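Local coordinates for protein tripartite terminase subunit 3 (PDB 3N4P) that probably serves as the nuclease-bearing large subunit of the motor that packages viral DNA into empty herpesvirus capsids, at residues G86-H90 with Q91-Y95. Numbering follows the deposited sequence.
Sequences GAYRH and QFLIY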
loop_
_atom_site.group_PDB
_atom_site.type_symbol
_atom_site.label_atom_id
_atom_site.label_comp_id
_atom_site.label_asym_id
_atom_site.label_seq_id
_atom_site.Cartn_x
_atom_site.Cartn_y
_atom_site.Cartn_z
ATOM N N GLY B 86 -13.726 -4.110 6.257
ATOM C CA GLY B 86 -14.707 -3.088 5.847
ATOM C C GLY B 86 -14.513 -2.839 4.349
ATOM O O GLY B 86 -13.423 -3.094 3.814
ATOM N N ALA B 87 -15.505 -2.266 3.696
ATOM C CA ALA B 87 -15.409 -2.046 2.294
ATOM C C ALA B 87 -14.659 -0.761 1.963
ATOM O O ALA B 87 -14.703 0.226 2.712
ATOM C CB ALA B 87 -16.779 -2.090 1.667
ATOM N N TYR B 88 -13.972 -0.793 0.813
ATOM C CA TYR B 88 -13.508 0.442 0.200
ATOM C C TYR B 88 -13.739 0.375 -1.286
ATOM O O TYR B 88 -13.135 -0.467 -1.932
ATOM C CB TYR B 88 -12.028 0.726 0.533
ATOM C CG TYR B 88 -11.524 1.872 -0.271
ATOM C CD1 TYR B 88 -12.006 3.162 -0.033
ATOM C CD2 TYR B 88 -10.627 1.679 -1.347
ATOM C CE1 TYR B 88 -11.581 4.213 -0.795
ATOM C CE2 TYR B 88 -10.220 2.742 -2.116
ATOM C CZ TYR B 88 -10.708 4.012 -1.835
ATOM O OH TYR B 88 -10.333 5.106 -2.598
ATOM N N ARG B 89 -14.582 1.279 -1.815
ATOM C CA ARG B 89 -15.136 1.196 -3.167
ATOM C C ARG B 89 -15.504 -0.245 -3.408
ATOM O O ARG B 89 -16.199 -0.804 -2.614
ATOM C CB ARG B 89 -14.139 1.754 -4.260
ATOM C CG ARG B 89 -13.510 3.113 -3.872
ATOM C CD ARG B 89 -12.527 3.760 -4.900
ATOM N NE ARG B 89 -13.108 4.993 -5.448
ATOM C CZ ARG B 89 -12.879 6.253 -5.047
ATOM N NH1 ARG B 89 -12.028 6.527 -4.068
ATOM N NH2 ARG B 89 -13.500 7.252 -5.674
ATOM N N HIS B 90 -14.919 -0.865 -4.427
ATOM C CA HIS B 90 -15.136 -2.277 -4.719
ATOM C C HIS B 90 -14.162 -3.255 -3.986
ATOM O O HIS B 90 -14.248 -4.464 -4.175
ATOM C CB HIS B 90 -15.154 -2.485 -6.263
ATOM C CG HIS B 90 -13.859 -2.141 -6.940
ATOM N ND1 HIS B 90 -12.845 -1.439 -6.312
ATOM C CD2 HIS B 90 -13.391 -2.438 -8.180
ATOM C CE1 HIS B 90 -11.807 -1.336 -7.127
ATOM N NE2 HIS B 90 -12.106 -1.939 -8.266
ATOM N N GLN B 91 -13.289 -2.753 -3.101
ATOM C CA GLN B 91 -12.327 -3.595 -2.364
ATOM C C GLN B 91 -12.741 -3.818 -0.937
ATOM O O GLN B 91 -13.681 -3.195 -0.434
ATOM C CB GLN B 91 -10.929 -2.992 -2.423
ATOM C CG GLN B 91 -10.410 -2.898 -3.927
ATOM C CD GLN B 91 -9.154 -2.063 -4.059
ATOM O OE1 GLN B 91 -9.173 -0.878 -3.777
ATOM N NE2 GLN B 91 -8.065 -2.673 -4.486
ATOM N N PHE B 92 -12.013 -4.721 -0.292
ATOM C CA PHE B 92 -12.191 -5.054 1.114
ATOM C C PHE B 92 -10.902 -4.952 1.810
ATOM O O PHE B 92 -9.885 -5.523 1.368
ATOM C CB PHE B 92 -12.768 -6.450 1.192
ATOM C CG PHE B 92 -13.957 -6.609 0.258
ATOM C CD1 PHE B 92 -15.229 -6.190 0.655
ATOM C CD2 PHE B 92 -13.781 -7.096 -1.028
ATOM C CE1 PHE B 92 -16.356 -6.289 -0.216
ATOM C CE2 PHE B 92 -14.897 -7.189 -1.937
ATOM C CZ PHE B 92 -16.202 -6.780 -1.493
ATOM N N LEU B 93 -10.955 -4.215 2.905
ATOM C CA LEU B 93 -9.803 -3.776 3.633
ATOM C C LEU B 93 -9.677 -4.499 4.977
ATOM O O LEU B 93 -10.654 -4.606 5.693
ATOM C CB LEU B 93 -10.047 -2.315 3.896
ATOM C CG LEU B 93 -8.915 -1.371 3.622
ATOM C CD1 LEU B 93 -9.397 -0.689 2.390
ATOM C CD2 LEU B 93 -8.876 -0.396 4.695
ATOM N N ILE B 94 -8.501 -5.018 5.333
ATOM C CA ILE B 94 -8.387 -5.785 6.594
ATOM C C ILE B 94 -7.903 -4.788 7.619
ATOM O O ILE B 94 -6.802 -4.221 7.457
ATOM C CB ILE B 94 -7.388 -6.946 6.483
ATOM C CG1 ILE B 94 -7.895 -7.953 5.485
ATOM C CG2 ILE B 94 -7.131 -7.674 7.869
ATOM C CD1 ILE B 94 -6.742 -8.744 5.038
ATOM N N TYR B 95 -8.759 -4.524 8.624
ATOM C CA TYR B 95 -8.437 -3.569 9.661
ATOM C C TYR B 95 -7.741 -4.167 10.887
ATOM O O TYR B 95 -7.052 -3.456 11.644
ATOM C CB TYR B 95 -9.741 -2.868 10.141
ATOM C CG TYR B 95 -10.348 -1.879 9.085
ATOM C CD1 TYR B 95 -9.627 -0.765 8.652
ATOM C CD2 TYR B 95 -11.598 -2.108 8.514
ATOM C CE1 TYR B 95 -10.158 0.130 7.733
ATOM C CE2 TYR B 95 -12.183 -1.216 7.589
ATOM C CZ TYR B 95 -11.454 -0.099 7.216
ATOM O OH TYR B 95 -11.974 0.784 6.314
#
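With CG of Tyr88 trans to its backbone N (chi1 171°) and CG of Gln91 trans to its carbonyl carbon (chi1 -61°), the two side chains rise alongside each other from the same face of the sheet. Gln91 OE1 comes to the ring edge, close to the ring plane, 3.8 Å from Tyr88 CD2. The amide is anchored at both ends, OE1 by the hydroxyl of Tyr48 and NE2 by the carbonyl of Gly202. On the same face Leu93 CD1 rests 3.5 Å from Tyr88 CB, and the Tyr95 ring brings CE2 to 3.6 Å from Gly86 CA. Arg89 lays its CG over one face of the Tyr88 ring and turns back, NH1 donating to Tyr88 OH at 2.7 Å with the hydroxyl in the guanidinium plane; that hydroxyl also bonds Glu42 of the second subunit. On the opposite side of the sheet, Ala87 CB and Phe92 CD1 make a looser contact at 4.5 Å. Paired backbone bonds join Gly86 to Leu93, where Leu93 N meets Gly86 O at 2.9 Å, and Tyr88 to Gln91, where the donor Tyr88 N stands well above the carbonyl plane of Gln91. A type II' turn from Tyr88 to Gln91, with Arg89 and His90 at its corners, makes the two-residue loop of the beta hairpin formed by strands 80-88 and 91-100 in the mixed sheet of the terminase nuclease domain.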